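Local coordinates for protein succinate dehydrogenase subunit A (Mycolicibacterium smegmatis, PDB 7D6V) that probably serves as the FAD-carrying flavoprotein subunit of succinate dehydrogenase, oxidising succinate and passing the electrons on toward quinone in the respiratory chain, at residues 21-33 with 436-448. Numbering follows the deposited sequence.
Sequences LRAVIEARERGLR and GRRAGLGAADYVR
The carboxylate of Glu-26 lies between the side chains of Arg-437 and Leu-441. Its CG is anti to the backbone N (chi1 177°), and a bend at chi2 turns the carboxylate across Arg-437. OE1 sits 3.4 Å from CG of Arg-437. Its link to NE of Arg-437 is a long salt bridge, 3.8 Å, with the oxygen well out of the guanidinium plane, so the attraction is between charges alone. Glu-26 runs side by side with Leu-441. OE2 meets CD1 of Leu-441 at 3.4 Å and takes a weak, salt-bridging hydrogen bond from NH1 of Arg-30. Arg-22 runs alongside Arg-437, whose CG lies over one face of the Arg-22 guanidinium, toward its rim. The two guanidinium planes stand 80° apart. These four charged residues form a salt-bridge network. Glu-100 of helix 84-102 pairs with Arg-22, which probably eases the closeness of the two arginines.

Gly-436 and Gly-440 let the backbones come close. CA of Ala-23 is 4.2 Å from CA of Gly-440, and the axes of 21-30 and 436-448 approach to 7.1 Å with a crossing angle of -39°. Further along, CD1 of Leu-32 packs on Ala-444 and CD2 on Val-447.

Helix 18-30, which follows strand 11-14 in what is probably the Rossmann-type dinucleotide-binding unit, packs on helix 427-448. Val-24 touches both strand 34-37 and helix 136-159, while helix 84-102 borders Arg-22 and Arg-437.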
loop_
_atom_site.group_PDB
_atom_site.type_symbol
_atom_site.label_atom_id
_atom_site.label_comp_id
_atom_site.label_asym_id
_atom_site.label_seq_id
_atom_site.Cartn_x
_atom_site.Cartn_y
_atom_site.Cartn_z
ATOM N N LEU A 21 -10.196 11.528 8.930
ATOM C CA LEU A 21 -9.146 12.504 8.664
ATOM C C LEU A 21 -9.715 13.793 8.084
ATOM O O LEU A 21 -9.259 14.889 8.436
ATOM C CB LEU A 21 -8.092 11.899 7.740
ATOM C CG LEU A 21 -7.278 10.776 8.388
ATOM C CD1 LEU A 21 -6.114 10.360 7.516
ATOM C CD2 LEU A 21 -6.792 11.200 9.759
ATOM N N ARG A 22 -10.717 13.694 7.204
ATOM C CA ARG A 22 -11.342 14.903 6.681
ATOM C C ARG A 22 -12.026 15.689 7.793
ATOM O O ARG A 22 -11.951 16.926 7.830
ATOM C CB ARG A 22 -12.334 14.538 5.577
ATOM C CG ARG A 22 -12.726 15.696 4.680
ATOM C CD ARG A 22 -11.504 16.458 4.215
ATOM N NE ARG A 22 -11.851 17.703 3.540
ATOM C CZ ARG A 22 -11.978 18.874 4.150
ATOM N NH1 ARG A 22 -12.294 19.953 3.452
ATOM N NH2 ARG A 22 -11.792 18.970 5.456
ATOM N N ALA A 23 -12.684 14.986 8.720
ATOM C CA ALA A 23 -13.304 15.654 9.860
ATOM C C ALA A 23 -12.266 16.344 10.731
ATOM O O ALA A 23 -12.498 17.450 11.229
ATOM C CB ALA A 23 -14.107 14.649 10.683
ATOM N N VAL A 24 -11.120 15.696 10.944
ATOM C CA VAL A 24 -10.059 16.297 11.749
ATOM C C VAL A 24 -9.553 17.574 11.094
ATOM O O VAL A 24 -9.362 18.603 11.758
ATOM C CB VAL A 24 -8.919 15.290 11.971
ATOM C CG1 VAL A 24 -7.751 15.960 12.663
ATOM C CG2 VAL A 24 -9.418 14.121 12.779
ATOM N N ILE A 25 -9.325 17.526 9.781
ATOM C CA ILE A 25 -8.853 18.709 9.065
ATOM C C ILE A 25 -9.864 19.842 9.185
ATOM O O ILE A 25 -9.504 20.992 9.465
ATOM C CB ILE A 25 -8.558 18.363 7.594
ATOM C CG1 ILE A 25 -7.413 17.358 7.507
ATOM C CG2 ILE A 25 -8.223 19.614 6.808
ATOM C CD1 ILE A 25 -7.293 16.683 6.172
ATOM N N GLU A 26 -11.148 19.531 9.002
ATOM C CA GLU A 26 -12.173 20.569 9.078
ATOM C C GLU A 26 -12.266 21.167 10.478
ATOM O O GLU A 26 -12.363 22.394 10.635
ATOM C CB GLU A 26 -13.522 19.996 8.647
ATOM C CG GLU A 26 -14.679 20.964 8.765
ATOM C CD GLU A 26 -14.647 22.054 7.715
ATOM O OE1 GLU A 26 -13.811 21.976 6.792
ATOM O OE2 GLU A 26 -15.463 22.992 7.813
ATOM N N ALA A 27 -12.235 20.319 11.508
ATOM C CA ALA A 27 -12.336 20.808 12.878
ATOM C C ALA A 27 -11.139 21.674 13.244
ATOM O O ALA A 27 -11.286 22.676 13.953
ATOM C CB ALA A 27 -12.469 19.633 13.845
ATOM N N ARG A 28 -9.944 21.302 12.781
ATOM C CA ARG A 28 -8.782 22.152 13.015
ATOM C C ARG A 28 -8.916 23.479 12.282
ATOM O O ARG A 28 -8.518 24.525 12.806
ATOM C CB ARG A 28 -7.501 21.438 12.592
ATOM C CG ARG A 28 -6.231 22.101 13.109
ATOM C CD ARG A 28 -5.603 22.980 12.046
ATOM N NE ARG A 28 -4.260 23.424 12.400
ATOM C CZ ARG A 28 -3.587 24.350 11.727
ATOM N NH1 ARG A 28 -4.140 24.932 10.672
ATOM N NH2 ARG A 28 -2.366 24.698 12.107
ATOM N N GLU A 29 -9.464 23.459 11.064
ATOM C CA GLU A 29 -9.646 24.705 10.326
ATOM C C GLU A 29 -10.590 25.645 11.062
ATOM O O GLU A 29 -10.354 26.857 11.115
ATOM C CB GLU A 29 -10.168 24.425 8.918
ATOM C CG GLU A 29 -9.198 23.677 8.019
ATOM C CD GLU A 29 -7.958 24.477 7.677
ATOM O OE1 GLU A 29 -8.051 25.720 7.587
ATOM O OE2 GLU A 29 -6.890 23.858 7.493
ATOM N N ARG A 30 -11.670 25.110 11.634
ATOM C CA ARG A 30 -12.570 25.963 12.402
ATOM C C ARG A 30 -11.961 26.413 13.723
ATOM O O ARG A 30 -12.489 27.331 14.355
ATOM C CB ARG A 30 -13.893 25.247 12.653
ATOM C CG ARG A 30 -14.576 24.769 11.388
ATOM C CD ARG A 30 -15.482 25.839 10.795
ATOM N NE ARG A 30 -14.746 26.976 10.241
ATOM C CZ ARG A 30 -13.978 26.928 9.155
ATOM N NH1 ARG A 30 -13.830 25.795 8.482
ATOM N NH2 ARG A 30 -13.355 28.020 8.738
ATOM N N GLY A 31 -10.891 25.768 14.167
ATOM C CA GLY A 31 -10.152 26.204 15.333
ATOM C C GLY A 31 -10.583 25.424 16.551
ATOM O O GLY A 31 -11.531 25.807 17.238
ATOM N N LEU A 32 -9.850 24.361 16.860
ATOM C CA LEU A 32 -10.259 23.375 17.848
ATOM C C LEU A 32 -9.054 22.519 18.184
ATOM O O LEU A 32 -8.158 22.340 17.356
ATOM C CB LEU A 32 -11.395 22.480 17.333
ATOM C CG LEU A 32 -12.849 22.948 17.320
ATOM C CD1 LEU A 32 -13.763 21.794 16.959
ATOM C CD2 LEU A 32 -13.235 23.517 18.660
ATOM N N ARG A 33 -9.046 21.993 19.402
ATOM C CA ARG A 33 -8.095 20.960 19.783
ATOM C C ARG A 33 -8.723 19.605 19.492
ATOM O O ARG A 33 -9.743 19.250 20.089
ATOM C CB ARG A 33 -7.716 21.083 21.256
ATOM C CG ARG A 33 -7.265 22.467 21.661
ATOM C CD ARG A 33 -6.547 22.424 22.991
ATOM N NE ARG A 33 -5.401 21.521 22.957
ATOM C CZ ARG A 33 -5.246 20.477 23.764
ATOM N NH1 ARG A 33 -4.168 19.715 23.663
ATOM N NH2 ARG A 33 -6.167 20.198 24.674
ATOM N N GLY A 436 -17.348 13.668 6.096
ATOM C CA GLY A 436 -16.350 13.969 7.104
ATOM C C GLY A 436 -16.200 15.460 7.316
ATOM O O GLY A 436 -16.125 15.929 8.455
ATOM N N ARG A 437 -16.179 16.231 6.225
ATOM C CA ARG A 437 -16.165 17.680 6.375
ATOM C C ARG A 437 -17.426 18.174 7.074
ATOM O O ARG A 437 -17.355 19.022 7.976
ATOM C CB ARG A 437 -16.009 18.353 5.015
ATOM C CG ARG A 437 -15.889 19.853 5.109
ATOM C CD ARG A 437 -15.805 20.494 3.749
ATOM N NE ARG A 437 -16.180 21.900 3.805
ATOM C CZ ARG A 437 -17.434 22.337 3.807
ATOM N NH1 ARG A 437 -17.681 23.637 3.861
ATOM N NH2 ARG A 437 -18.440 21.477 3.757
ATOM N N ARG A 438 -18.593 17.648 6.682
ATOM C CA ARG A 438 -19.828 18.061 7.347
ATOM C C ARG A 438 -19.806 17.717 8.834
ATOM O O ARG A 438 -20.257 18.510 9.665
ATOM C CB ARG A 438 -21.048 17.428 6.677
ATOM C CG ARG A 438 -21.197 17.716 5.197
ATOM C CD ARG A 438 -21.478 19.174 4.916
ATOM N NE ARG A 438 -22.840 19.564 5.262
ATOM C CZ ARG A 438 -23.577 20.408 4.548
ATOM N NH1 ARG A 438 -23.091 20.942 3.439
ATOM N NH2 ARG A 438 -24.804 20.713 4.939
ATOM N N ALA A 439 -19.284 16.539 9.190
ATOM C CA ALA A 439 -19.247 16.124 10.588
ATOM C C ALA A 439 -18.303 16.993 11.405
ATOM O O ALA A 439 -18.634 17.389 12.529
ATOM C CB ALA A 439 -18.836 14.656 10.686
ATOM N N GLY A 440 -17.122 17.295 10.863
ATOM C CA GLY A 440 -16.216 18.193 11.561
ATOM C C GLY A 440 -16.819 19.566 11.777
ATOM O O GLY A 440 -16.708 20.143 12.864
ATOM N N LEU A 441 -17.491 20.099 10.755
ATOM C CA LEU A 441 -18.088 21.422 10.889
ATOM C C LEU A 441 -19.242 21.407 11.887
ATOM O O LEU A 441 -19.418 22.361 12.655
ATOM C CB LEU A 441 -18.541 21.921 9.516
ATOM C CG LEU A 441 -19.041 23.357 9.341
ATOM C CD1 LEU A 441 -18.793 23.790 7.911
ATOM C CD2 LEU A 441 -20.514 23.500 9.680
ATOM N N GLY A 442 -20.034 20.334 11.896
ATOM C CA GLY A 442 -21.115 20.235 12.863
ATOM C C GLY A 442 -20.611 20.125 14.287
ATOM O O GLY A 442 -21.178 20.724 15.205
ATOM N N ALA A 443 -19.534 19.363 14.490
ATOM C CA ALA A 443 -18.918 19.293 15.810
ATOM C C ALA A 443 -18.400 20.655 16.251
ATOM O O ALA A 443 -18.571 21.046 17.412
ATOM C CB ALA A 443 -17.791 18.263 15.807
ATOM N N ALA A 444 -17.761 21.393 15.337
ATOM C CA ALA A 444 -17.268 22.723 15.685
ATOM C C ALA A 444 -18.410 23.661 16.058
ATOM O O ALA A 444 -18.311 24.417 17.034
ATOM C CB ALA A 444 -16.454 23.298 14.528
ATOM N N ASP A 445 -19.505 23.626 15.295
ATOM C CA ASP A 445 -20.662 24.454 15.620
ATOM C C ASP A 445 -21.240 24.091 16.981
ATOM O O ASP A 445 -21.587 24.975 17.774
ATOM C CB ASP A 445 -21.732 24.313 14.540
ATOM C CG ASP A 445 -21.361 25.014 13.255
ATOM O OD1 ASP A 445 -20.342 25.735 13.235
ATOM O OD2 ASP A 445 -22.094 24.844 12.261
ATOM N N TYR A 446 -21.356 22.792 17.266
ATOM C CA TYR A 446 -21.903 22.360 18.547
ATOM C C TYR A 446 -21.022 22.818 19.702
ATOM O O TYR A 446 -21.528 23.274 20.733
ATOM C CB TYR A 446 -22.068 20.841 18.555
ATOM C CG TYR A 446 -22.484 20.262 19.887
ATOM C CD1 TYR A 446 -21.552 19.690 20.740
ATOM C CD2 TYR A 446 -23.811 20.279 20.286
ATOM C CE1 TYR A 446 -21.931 19.161 21.954
ATOM C CE2 TYR A 446 -24.197 19.753 21.497
ATOM C CZ TYR A 446 -23.255 19.194 22.325
ATOM O OH TYR A 446 -23.644 18.669 23.533
ATOM N N VAL A 447 -19.702 22.711 19.544
ATOM C CA VAL A 447 -18.796 23.091 20.624
ATOM C C VAL A 447 -18.823 24.599 20.849
ATOM O O VAL A 447 -18.799 25.066 21.993
ATOM C CB VAL A 447 -17.376 22.577 20.329
ATOM C CG1 VAL A 447 -16.378 23.178 21.298
ATOM C CG2 VAL A 447 -17.347 21.065 20.414
ATOM N N ARG A 448 -18.882 25.386 19.772
ATOM C CA ARG A 448 -18.981 26.836 19.936
ATOM C C ARG A 448 -20.323 27.274 20.509
ATOM O O ARG A 448 -20.388 28.302 21.192
ATOM C CB ARG A 448 -18.707 27.541 18.612
ATOM C CG ARG A 448 -17.295 27.347 18.110
ATOM C CD ARG A 448 -16.359 28.115 19.037
ATOM N NE ARG A 448 -14.964 28.109 18.609
ATOM C CZ ARG A 448 -14.068 27.208 18.992
ATOM N NH1 ARG A 448 -12.821 27.282 18.551
ATOM N NH2 ARG A 448 -14.411 26.257 19.848
#